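Local structure of aminomethyltransferase (Bartonella henselae, 3GIR) at residues Ala224-Ile227 against Gly228-Arg231; Val358-Val362 against Glu363-Val367. The protein belongs to the aminomethyltransferase family, pairing a folate-binding domain with a C-terminal barrel domain. All coordinates share one frame; numbering follows the deposited sequence. Where two conformers were deposited one is given.

The two contacts are local turns in different parts of one chain. Contact 1 comes first along the sequence, in the folate-binding part of the protein, where strand 220-225 of a six-stranded mixed sheet passes into helix 227-238. Contact 2 follows in the C-terminal barrel part, in the connection that joins strands 349-356 and 366-371 of a six-stranded antiparallel sheet. They share no sheet or helix. Their centres lie about 47 Å apart, on opposite sides of the chain's centre, and their nearest atoms are about 36 Å apart. Each shapes a separate part of the fold: one carries a strand into a helix, the other turns the chain into strand 366-371.

Contact 1: residues Ala224-Ile227 against Gly228-Arg231; sequences ALPI and GCAR
Backbone bonds from Cys229 and Ala230 back to Pro226 and Ile227 join the two segments in a strand-to-helix turn, where strand 220-225 gives way to helix 227-238. Cys229 N donates to Pro226 O at 3.1 Å, and Ala230 N to Ile227 O at 3.2 Å with an N-H...O angle of 165°. Both bonds span three residues, the i to i+3 spacing of a tight first turn. One residue further on, the direct link is replaced by water 1, which donates to Ile227 O at 2.6 Å and accepts from Arg231 N at 3.0 Å. Ile227 O is thus gripped twice, by an amide and by the water.

Apolar side chains fill the inside of the bend. Leu225 reaches under the first turn because its CG is set between backbone N and carbonyl carbon (chi1 75°), and its two methyl branches divide the work: CD1 meets Cys229 CB at 3.7 Å, while CD2 approaches the methyl of Ala230. Val173 of strand 173-178 touches Leu225, Ile227 and Ala230, tying the turn to the neighbouring strand of the mixed sheet. Arg231 extends away from the bend, its guanidinium making weak, long ion pairs with Glu235 and Glu40. Pro226 and Cys229 meet more loosely, CB of the Pro226 ring lying 4.4 Å from Cys229 SG.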
# COMPACT_ATOMS: atom_id res chain seq x y z
N ALA A 224 7.30 -0.25 13.65
CA ALA A 224 8.29 0.74 13.33
C ALA A 224 9.09 0.98 14.59
O ALA A 224 8.51 1.14 15.67
CB ALA A 224 7.67 2.07 12.82
N LEU A 225 10.40 0.94 14.47
CA LEU A 225 11.26 1.11 15.65
C LEU A 225 12.59 1.68 15.25
O LEU A 225 12.99 1.67 14.12
CB LEU A 225 11.44 -0.24 16.40
CG LEU A 225 12.36 -1.31 15.82
CD1 LEU A 225 12.48 -2.45 16.94
CD2 LEU A 225 11.83 -1.89 14.50
N PRO A 226 13.34 2.21 16.25
CA PRO A 226 14.63 2.72 15.95
C PRO A 226 15.54 1.69 15.30
O PRO A 226 15.46 0.50 15.59
CB PRO A 226 15.17 3.13 17.35
CG PRO A 226 13.97 3.36 18.12
CD PRO A 226 12.99 2.34 17.67
N ILE A 227 16.41 2.14 14.45
CA ILE A 227 17.34 1.30 13.69
C ILE A 227 18.24 0.43 14.59
O ILE A 227 18.39 -0.76 14.32
CB ILE A 227 18.12 2.08 12.62
CG1 ILE A 227 17.15 2.59 11.54
CG2 ILE A 227 19.30 1.28 12.06
CD1 ILE A 227 17.82 3.61 10.63
N GLY A 228 18.70 0.99 15.71
CA GLY A 228 19.56 0.20 16.60
C GLY A 228 18.91 -0.92 17.36
O GLY A 228 19.60 -1.79 17.92
N CYS A 229 17.57 -0.95 17.39
CA CYS A 229 16.80 -2.00 18.07
C CYS A 229 16.30 -3.10 17.13
O CYS A 229 15.85 -4.15 17.55
CB CYS A 229 15.54 -1.44 18.69
SG CYS A 229 15.83 -0.21 20.06
N ALA A 230 16.47 -2.85 15.83
CA ALA A 230 15.74 -3.62 14.86
C ALA A 230 16.28 -4.97 14.59
O ALA A 230 15.51 -5.88 14.36
CB ALA A 230 15.65 -2.84 13.53
N ARG A 231 17.61 -5.14 14.49
CA ARG A 231 18.15 -6.44 14.14
C ARG A 231 17.75 -7.49 15.15
O ARG A 231 17.31 -8.59 14.83
CB ARG A 231 19.65 -6.34 13.99
CG ARG A 231 20.33 -7.58 13.56
CD ARG A 231 21.85 -7.49 13.67
NE ARG A 231 22.38 -8.82 13.47
CZ ARG A 231 22.95 -9.29 12.37
NH1 ARG A 231 23.17 -8.54 11.27
NH2 ARG A 231 23.36 -10.57 12.39
O HOH W 1 19.64 -3.02 14.87

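Contact 2: residues Val358-Val362 against Glu363-Val367; sequences VAWKV and EGTEV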
# COMPACT_ATOMS: atom_id res chain seq x y z
N VAL A 358 -14.72 3.81 -19.27
CA VAL A 358 -15.93 3.49 -18.51
C VAL A 358 -16.88 2.51 -19.19
O VAL A 358 -17.47 1.65 -18.54
CB VAL A 358 -16.62 4.82 -18.03
CG1 VAL A 358 -17.17 5.63 -19.16
CG2 VAL A 358 -17.70 4.54 -16.96
N ALA A 359 -16.98 2.62 -20.50
CA ALA A 359 -17.83 1.68 -21.27
C ALA A 359 -17.51 0.20 -21.18
O ALA A 359 -18.35 -0.62 -21.44
CB ALA A 359 -17.95 2.11 -22.77
N TRP A 360 -16.28 -0.12 -20.77
CA TRP A 360 -15.82 -1.48 -20.65
C TRP A 360 -15.71 -1.95 -19.22
O TRP A 360 -15.19 -3.05 -18.98
CB TRP A 360 -14.43 -1.60 -21.27
CG TRP A 360 -14.44 -1.75 -22.85
CD1 TRP A 360 -14.38 -2.91 -23.55
CD2 TRP A 360 -14.52 -0.71 -23.78
NE1 TRP A 360 -14.48 -2.65 -24.89
CE2 TRP A 360 -14.54 -1.29 -25.06
CE3 TRP A 360 -14.63 0.67 -23.67
CZ2 TRP A 360 -14.64 -0.53 -26.23
CZ3 TRP A 360 -14.71 1.44 -24.85
CH2 TRP A 360 -14.68 0.81 -26.11
N LYS A 361 -16.15 -1.13 -18.27
CA LYS A 361 -15.85 -1.49 -16.84
C LYS A 361 -16.80 -2.51 -16.25
O LYS A 361 -16.55 -3.02 -15.14
CB LYS A 361 -15.73 -0.24 -15.99
CG LYS A 361 -17.02 0.30 -15.48
CD LYS A 361 -16.73 1.28 -14.35
CE LYS A 361 -17.93 2.08 -13.98
NZ LYS A 361 -17.52 3.08 -12.95
N VAL A 362 -17.85 -2.93 -16.96
CA VAL A 362 -18.74 -3.93 -16.39
C VAL A 362 -18.05 -5.28 -16.17
O VAL A 362 -17.38 -5.81 -17.05
CB VAL A 362 -20.05 -4.13 -17.24
CG1 VAL A 362 -20.90 -5.26 -16.72
CG2 VAL A 362 -20.81 -2.83 -17.25
N GLU A 363 -18.26 -5.85 -14.98
CA GLU A 363 -17.76 -7.17 -14.65
C GLU A 363 -18.04 -8.17 -15.74
O GLU A 363 -19.20 -8.29 -16.13
CB GLU A 363 -18.43 -7.69 -13.35
CG GLU A 363 -17.78 -8.91 -12.80
CD GLU A 363 -18.37 -9.31 -11.44
OE1 GLU A 363 -19.00 -8.44 -10.80
OE2 GLU A 363 -18.21 -10.48 -11.03
N GLY A 364 -17.03 -8.90 -16.22
CA GLY A 364 -17.17 -9.88 -17.28
C GLY A 364 -16.82 -9.39 -18.66
O GLY A 364 -16.64 -10.21 -19.55
N THR A 365 -16.67 -8.08 -18.82
CA THR A 365 -16.36 -7.49 -20.15
C THR A 365 -15.02 -8.09 -20.66
O THR A 365 -14.04 -8.07 -19.94
CB THR A 365 -16.29 -6.03 -20.13
OG1 THR A 365 -17.57 -5.47 -19.71
CG2 THR A 365 -15.92 -5.44 -21.48
N GLU A 366 -15.04 -8.59 -21.88
CA GLU A 366 -13.80 -9.01 -22.60
C GLU A 366 -13.02 -7.81 -23.13
O GLU A 366 -13.54 -6.96 -23.88
CB GLU A 366 -14.14 -9.93 -23.78
CG GLU A 366 -14.82 -11.18 -23.42
CD GLU A 366 -15.11 -12.10 -24.63
OE1 GLU A 366 -15.32 -11.63 -25.79
OE2 GLU A 366 -15.10 -13.30 -24.39
N VAL A 367 -11.70 -7.84 -22.83
CA VAL A 367 -10.70 -6.97 -23.43
C VAL A 367 -9.58 -7.86 -23.88
O VAL A 367 -9.52 -9.02 -23.55
CB VAL A 367 -10.23 -5.82 -22.51
CG1 VAL A 367 -11.42 -4.90 -22.09
CG2 VAL A 367 -9.55 -6.33 -21.25
O HOH W 2 -18.80 -3.02 -20.02
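Thr365 closes a type II beta turn running from Val362 to Thr365 through its amide, and its hydroxyl adds a second bond to the same oxygen, Val362 O. The turn amide, Thr365 N, reaches Val362 O at 3.0 Å, and the hydroxyl, Thr365 OG1, donates to it at 2.7 Å. Two donors from a single residue therefore grip one carbonyl oxygen, each tilted by about 20° from its plane. Thr365 can do this because OG1 is anti to its carbonyl carbon, beside its own backbone N (chi1 -61°). Gly364 occupies the third turn position with a positive phi of 97°, where a CB would press against the preceding carbonyl oxygen.

Water adds a second set of links. Water 2 donates to Ala359 O and to Thr365 OG1, both at 2.8 Å, and accepts from Val362 N at 3.2 Å, so it bridges the 3-10 segment 358-360 to the turn. The threonine hydroxyl is thereby engaged on two counts, giving one proton to Val362 O and receiving one from the water.

Apolar contact lies on the other branch of Thr365. Its methyl CG2 meets Trp360 CD1 at 3.6 Å, the two side chains crossing at about a right angle, and Val367 CG1 comes to 3.9 Å from that same indole carbon. Both methyls approach the ring obliquely, whereas Glu366 O lies at its edge, near the ring plane.

Trp360 and Val367 both also pack on Ile335 of strand 334-344, and Val367 touches Leu313 of strand 309-315. Backbone bonds between Thr365 and Val380 and between Val367 and Leu378 join the outgoing chain, which continues as strand 366-371, to strand 374-381.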